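Local coordinates for protein putative agmatine deiminase (Streptococcus mutans, PDB 2EWO) that probably hydrolyses agmatine to N-carbamoylputrescine and ammonia, as a deiminase of the peptidyl-arginine deiminase-related family, at residues Pro232-His245 with Arg267-Glu279. Numbering follows the deposited sequence.
Sequences PGEVACIYTDDKEH and RPLKVHKMCVTKE
From Gly233-Leu269 to Ile238-Met274 the two backbones run in the same direction, and the firmest evidence of pairing is at Met274, whose N donates to Cys237 O over 2.8 Å. Its O accepts from Tyr239 N at 3.0 Å; the bonds nearer Gly233 are weak. Lys273 lays its extended chain alongside Tyr239, and its CE sits over one ring face, 3.9 Å from the centroid and 27° off the normal, a CH-pi contact. Tyr255 of helix 248-259 also meets this ring. Glu234 and Lys270 lie side by side, with Glu234 OE1 accepting a weak bond from His272 NE2 at 3.2 Å, while OE2 forms a salt bridge with Arg231. In the apolar layer Val235 reaches Leu269 with CG1 and Val271 with CG2, and Cys237 CB lies 4.1 Å from Val271 CG1; Leu258 of the same helix covers Cys237 and Val271. Farther along, Val276 crosses Ile238 at about a right angle, its CG1 packed on Ile238 CB. With CG1 anti to the carbonyl carbon (chi1 -72°), CG2 lies 3.5 Å from Thr240 CB and also touches the His245 ring. Lys278 NZ closes this end with a salt bridge, 2.9 Å from Asp242 OD2 and above the carboxylate plane. Parallel strands 234-237 and 270-271, joined through helix 248-259, form a beta-alpha-beta unit, consistent with the alpha/beta-propeller (pentein) fold of guanidino-group-modifying enzymes.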
loop_
_atom_site.group_PDB
_atom_site.type_symbol
_atom_site.label_atom_id
_atom_site.label_comp_id
_atom_site.label_asym_id
_atom_site.label_seq_id
_atom_site.Cartn_x
_atom_site.Cartn_y
_atom_site.Cartn_z
ATOM N N PRO A 232 -15.766 -19.127 -37.762
ATOM C CA PRO A 232 -16.316 -20.451 -37.437
ATOM C C PRO A 232 -16.039 -21.477 -38.530
ATOM O O PRO A 232 -16.748 -21.546 -39.527
ATOM C CB PRO A 232 -17.807 -20.172 -37.223
ATOM C CG PRO A 232 -18.054 -18.907 -38.009
ATOM C CD PRO A 232 -16.814 -18.093 -37.765
ATOM N N GLY A 233 -14.995 -22.271 -38.332
ATOM C CA GLY A 233 -14.623 -23.261 -39.327
ATOM C C GLY A 233 -13.191 -23.025 -39.788
ATOM O O GLY A 233 -12.392 -23.959 -39.872
ATOM N N GLU A 234 -12.856 -21.771 -40.089
ATOM C CA GLU A 234 -11.502 -21.434 -40.521
ATOM C C GLU A 234 -10.675 -21.029 -39.305
ATOM O O GLU A 234 -11.174 -20.369 -38.391
ATOM C CB GLU A 234 -11.532 -20.300 -41.540
ATOM C CG GLU A 234 -12.290 -20.635 -42.812
ATOM C CD GLU A 234 -12.304 -19.476 -43.788
ATOM O OE1 GLU A 234 -11.207 -19.021 -44.183
ATOM O OE2 GLU A 234 -13.409 -19.014 -44.160
ATOM N N VAL A 235 -9.406 -21.425 -39.296
ATOM C CA VAL A 235 -8.531 -21.136 -38.167
ATOM C C VAL A 235 -7.179 -20.598 -38.597
ATOM O O VAL A 235 -6.888 -20.515 -39.781
ATOM C CB VAL A 235 -8.304 -22.410 -37.350
ATOM C CG1 VAL A 235 -9.643 -23.021 -36.986
ATOM C CG2 VAL A 235 -7.479 -23.410 -38.150
ATOM N N ALA A 236 -6.362 -20.215 -37.630
ATOM C CA ALA A 236 -5.034 -19.716 -37.947
ATOM C C ALA A 236 -4.062 -20.715 -37.364
ATOM O O ALA A 236 -4.457 -21.615 -36.622
ATOM C CB ALA A 236 -4.805 -18.343 -37.338
ATOM N N CYS A 237 -2.790 -20.568 -37.706
ATOM C CA CYS A 237 -1.781 -21.471 -37.189
ATOM C C CYS A 237 -0.399 -21.104 -37.692
ATOM O O CYS A 237 -0.211 -20.839 -38.877
ATOM C CB CYS A 237 -2.106 -22.910 -37.583
ATOM S SG CYS A 237 -1.049 -24.114 -36.768
ATOM N N ILE A 238 0.569 -21.071 -36.783
ATOM C CA ILE A 238 1.932 -20.750 -37.173
ATOM C C ILE A 238 2.487 -21.904 -38.003
ATOM O O ILE A 238 2.139 -23.063 -37.767
ATOM C CB ILE A 238 2.856 -20.537 -35.941
ATOM C CG1 ILE A 238 2.657 -21.669 -34.932
ATOM C CG2 ILE A 238 2.587 -19.177 -35.312
ATOM C CD1 ILE A 238 3.540 -21.557 -33.708
ATOM N N TYR A 239 3.329 -21.589 -38.985
ATOM C CA TYR A 239 3.935 -22.623 -39.824
ATOM C C TYR A 239 5.221 -22.158 -40.513
ATOM O O TYR A 239 5.240 -21.153 -41.230
ATOM C CB TYR A 239 2.924 -23.135 -40.862
ATOM C CG TYR A 239 3.412 -24.331 -41.660
ATOM C CD1 TYR A 239 3.212 -25.638 -41.189
ATOM C CD2 TYR A 239 4.096 -24.163 -42.869
ATOM C CE1 TYR A 239 3.683 -26.751 -41.899
ATOM C CE2 TYR A 239 4.572 -25.266 -43.588
ATOM C CZ TYR A 239 4.363 -26.556 -43.096
ATOM O OH TYR A 239 4.832 -27.647 -43.796
ATOM N N THR A 240 6.301 -22.895 -40.265
ATOM C CA THR A 240 7.604 -22.602 -40.856
ATOM C C THR A 240 8.176 -23.902 -41.399
ATOM O O THR A 240 7.798 -24.983 -40.951
ATOM C CB THR A 240 8.595 -22.007 -39.817
ATOM O OG1 THR A 240 9.857 -21.748 -40.451
ATOM C CG2 THR A 240 8.805 -22.967 -38.650
ATOM N N ASP A 241 9.077 -23.803 -42.369
ATOM C CA ASP A 241 9.678 -25.000 -42.946
ATOM C C ASP A 241 11.097 -25.186 -42.447
ATOM O O ASP A 241 11.702 -26.246 -42.629
ATOM C CB ASP A 241 9.637 -24.917 -44.470
ATOM C CG ASP A 241 8.248 -25.196 -45.018
ATOM O OD1 ASP A 241 7.802 -26.362 -44.927
ATOM O OD2 ASP A 241 7.598 -24.251 -45.525
ATOM N N ASP A 242 11.616 -24.149 -41.798
ATOM C CA ASP A 242 12.963 -24.187 -41.253
ATOM C C ASP A 242 13.055 -25.287 -40.215
ATOM O O ASP A 242 12.588 -25.133 -39.086
ATOM C CB ASP A 242 13.308 -22.860 -40.599
ATOM C CG ASP A 242 14.756 -22.510 -40.764
ATOM O OD1 ASP A 242 15.614 -23.395 -40.514
ATOM O OD2 ASP A 242 15.028 -21.349 -41.152
ATOM N N LYS A 243 13.674 -26.397 -40.593
ATOM C CA LYS A 243 13.799 -27.533 -39.694
ATOM C C LYS A 243 14.775 -27.303 -38.541
ATOM O O LYS A 243 15.065 -28.221 -37.767
ATOM C CB LYS A 243 14.198 -28.770 -40.494
ATOM C CG LYS A 243 13.212 -29.108 -41.598
ATOM C CD LYS A 243 13.744 -30.221 -42.473
ATOM C CE LYS A 243 12.813 -30.506 -43.638
ATOM N NZ LYS A 243 13.401 -31.537 -44.532
ATOM N N GLU A 244 15.275 -26.074 -38.431
ATOM C CA GLU A 244 16.208 -25.704 -37.363
ATOM C C GLU A 244 15.643 -24.548 -36.522
ATOM O O GLU A 244 16.348 -23.937 -35.708
ATOM C CB GLU A 244 17.568 -25.311 -37.956
ATOM C CG GLU A 244 18.235 -26.402 -38.801
ATOM C CD GLU A 244 18.345 -27.731 -38.072
ATOM O OE1 GLU A 244 18.863 -27.745 -36.934
ATOM O OE2 GLU A 244 17.922 -28.763 -38.640
ATOM N N HIS A 245 14.364 -24.255 -36.743
ATOM C CA HIS A 245 13.673 -23.198 -36.012
ATOM C C HIS A 245 13.070 -23.813 -34.749
ATOM O O HIS A 245 12.397 -24.852 -34.818
ATOM C CB HIS A 245 12.561 -22.579 -36.866
ATOM C CG HIS A 245 11.883 -21.415 -36.208
ATOM N ND1 HIS A 245 12.568 -20.284 -35.815
ATOM C CD2 HIS A 245 10.592 -21.214 -35.850
ATOM C CE1 HIS A 245 11.731 -19.437 -35.242
ATOM N NE2 HIS A 245 10.526 -19.977 -35.251
ATOM N N ARG A 267 -18.170 -29.086 -40.493
ATOM C CA ARG A 267 -17.268 -28.558 -41.508
ATOM C C ARG A 267 -15.803 -28.800 -41.184
ATOM O O ARG A 267 -15.408 -28.843 -40.021
ATOM C CB ARG A 267 -17.508 -27.066 -41.708
ATOM C CG ARG A 267 -17.686 -26.301 -40.423
ATOM C CD ARG A 267 -18.030 -24.848 -40.712
ATOM N NE ARG A 267 -18.844 -24.242 -39.658
ATOM C CZ ARG A 267 -18.444 -24.053 -38.404
ATOM N NH1 ARG A 267 -17.226 -24.424 -38.023
ATOM N NH2 ARG A 267 -19.265 -23.482 -37.537
ATOM N N PRO A 268 -14.972 -28.987 -42.223
ATOM C CA PRO A 268 -13.540 -29.226 -42.023
ATOM C C PRO A 268 -12.893 -27.899 -41.653
ATOM O O PRO A 268 -13.454 -26.836 -41.927
ATOM C CB PRO A 268 -13.090 -29.744 -43.385
ATOM C CG PRO A 268 -13.960 -28.972 -44.332
ATOM C CD PRO A 268 -15.320 -29.032 -43.657
ATOM N N LEU A 269 -11.725 -27.950 -41.027
ATOM C CA LEU A 269 -11.059 -26.717 -40.636
ATOM C C LEU A 269 -10.115 -26.168 -41.690
ATOM O O LEU A 269 -9.016 -26.681 -41.889
ATOM C CB LEU A 269 -10.307 -26.907 -39.319
ATOM C CG LEU A 269 -11.136 -26.709 -38.050
ATOM C CD1 LEU A 269 -12.259 -27.727 -37.974
ATOM C CD2 LEU A 269 -10.221 -26.844 -36.858
ATOM N N LYS A 270 -10.555 -25.115 -42.363
ATOM C CA LYS A 270 -9.749 -24.478 -43.391
ATOM C C LYS A 270 -8.558 -23.809 -42.714
ATOM O O LYS A 270 -8.568 -22.602 -42.482
ATOM C CB LYS A 270 -10.582 -23.432 -44.133
ATOM C CG LYS A 270 -9.838 -22.731 -45.245
ATOM C CD LYS A 270 -10.664 -21.607 -45.828
ATOM C CE LYS A 270 -9.992 -21.021 -47.058
ATOM N NZ LYS A 270 -8.608 -20.559 -46.760
ATOM N N VAL A 271 -7.539 -24.598 -42.394
ATOM C CA VAL A 271 -6.334 -24.097 -41.722
ATOM C C VAL A 271 -5.567 -23.020 -42.509
ATOM O O VAL A 271 -5.361 -23.158 -43.710
ATOM C CB VAL A 271 -5.345 -25.255 -41.439
ATOM C CG1 VAL A 271 -4.163 -24.740 -40.629
ATOM C CG2 VAL A 271 -6.058 -26.390 -40.726
ATOM N N HIS A 272 -5.146 -21.952 -41.837
ATOM C CA HIS A 272 -4.380 -20.916 -42.523
ATOM C C HIS A 272 -2.925 -20.989 -42.119
ATOM O O HIS A 272 -2.522 -21.892 -41.388
ATOM C CB HIS A 272 -4.906 -19.514 -42.229
ATOM C CG HIS A 272 -6.142 -19.165 -42.990
ATOM N ND1 HIS A 272 -6.500 -17.865 -43.273
ATOM C CD2 HIS A 272 -7.118 -19.946 -43.509
ATOM C CE1 HIS A 272 -7.643 -17.859 -43.933
ATOM N NE2 HIS A 272 -8.039 -19.109 -44.089
ATOM N N LYS A 273 -2.136 -20.036 -42.595
ATOM C CA LYS A 273 -0.728 -20.042 -42.269
ATOM C C LYS A 273 -0.174 -18.696 -41.842
ATOM O O LYS A 273 -0.220 -17.720 -42.590
ATOM C CB LYS A 273 0.089 -20.578 -43.445
ATOM C CG LYS A 273 0.093 -22.095 -43.576
ATOM C CD LYS A 273 1.140 -22.526 -44.590
ATOM C CE LYS A 273 1.172 -24.029 -44.792
ATOM N NZ LYS A 273 2.248 -24.423 -45.749
HETATM N N MSE A 274 0.349 -18.659 -40.622
HETATM C CA MSE A 274 0.958 -17.459 -40.067
HETATM C C MSE A 274 2.456 -17.742 -40.113
HETATM O O MSE A 274 2.863 -18.897 -40.212
HETATM C CB MSE A 274 0.497 -17.264 -38.613
HETATM C CG MSE A 274 0.957 -15.957 -37.943
HETATM SE SE MSE A 274 0.156 -14.329 -38.720
HETATM C CE MSE A 274 -1.696 -14.662 -38.202
ATOM N N CYS A 275 3.282 -16.705 -40.056
ATOM C CA CYS A 275 4.721 -16.918 -40.082
ATOM C C CYS A 275 5.296 -16.713 -38.691
ATOM O O CYS A 275 4.631 -16.173 -37.801
ATOM C CB CYS A 275 5.388 -15.938 -41.041
ATOM S SG CYS A 275 5.377 -14.238 -40.447
ATOM N N VAL A 276 6.538 -17.152 -38.521
ATOM C CA VAL A 276 7.255 -17.015 -37.261
ATOM C C VAL A 276 8.482 -16.140 -37.501
ATOM O O VAL A 276 9.000 -16.085 -38.618
ATOM C CB VAL A 276 7.719 -18.398 -36.706
ATOM C CG1 VAL A 276 6.522 -19.191 -36.195
ATOM C CG2 VAL A 276 8.450 -19.184 -37.785
ATOM N N THR A 277 8.946 -15.452 -36.464
ATOM C CA THR A 277 10.123 -14.604 -36.610
ATOM C C THR A 277 11.294 -15.441 -37.136
ATOM O O THR A 277 11.281 -16.670 -37.043
ATOM C CB THR A 277 10.515 -13.957 -35.260
ATOM O OG1 THR A 277 10.561 -14.961 -34.239
ATOM C CG2 THR A 277 9.517 -12.887 -34.874
ATOM N N LYS A 278 12.288 -14.773 -37.713
ATOM C CA LYS A 278 13.467 -15.454 -38.241
ATOM C C LYS A 278 14.606 -15.171 -37.258
ATOM O O LYS A 278 15.683 -15.762 -37.334
ATOM C CB LYS A 278 13.809 -14.918 -39.642
ATOM C CG LYS A 278 14.725 -15.814 -40.509
ATOM C CD LYS A 278 13.997 -17.016 -41.148
ATOM C CE LYS A 278 13.834 -18.201 -40.186
ATOM N NZ LYS A 278 15.127 -18.835 -39.781
ATOM N N GLU A 279 14.338 -14.254 -36.331
ATOM C CA GLU A 279 15.287 -13.859 -35.294
ATOM C C GLU A 279 14.554 -13.638 -33.976
ATOM O O GLU A 279 13.730 -12.726 -33.853
ATOM C CB GLU A 279 16.010 -12.574 -35.679
ATOM C CG GLU A 279 17.211 -12.785 -36.574
ATOM C CD GLU A 279 18.290 -13.627 -35.912
ATOM O OE1 GLU A 279 18.711 -13.271 -34.785
ATOM O OE2 GLU A 279 18.719 -14.632 -36.523
#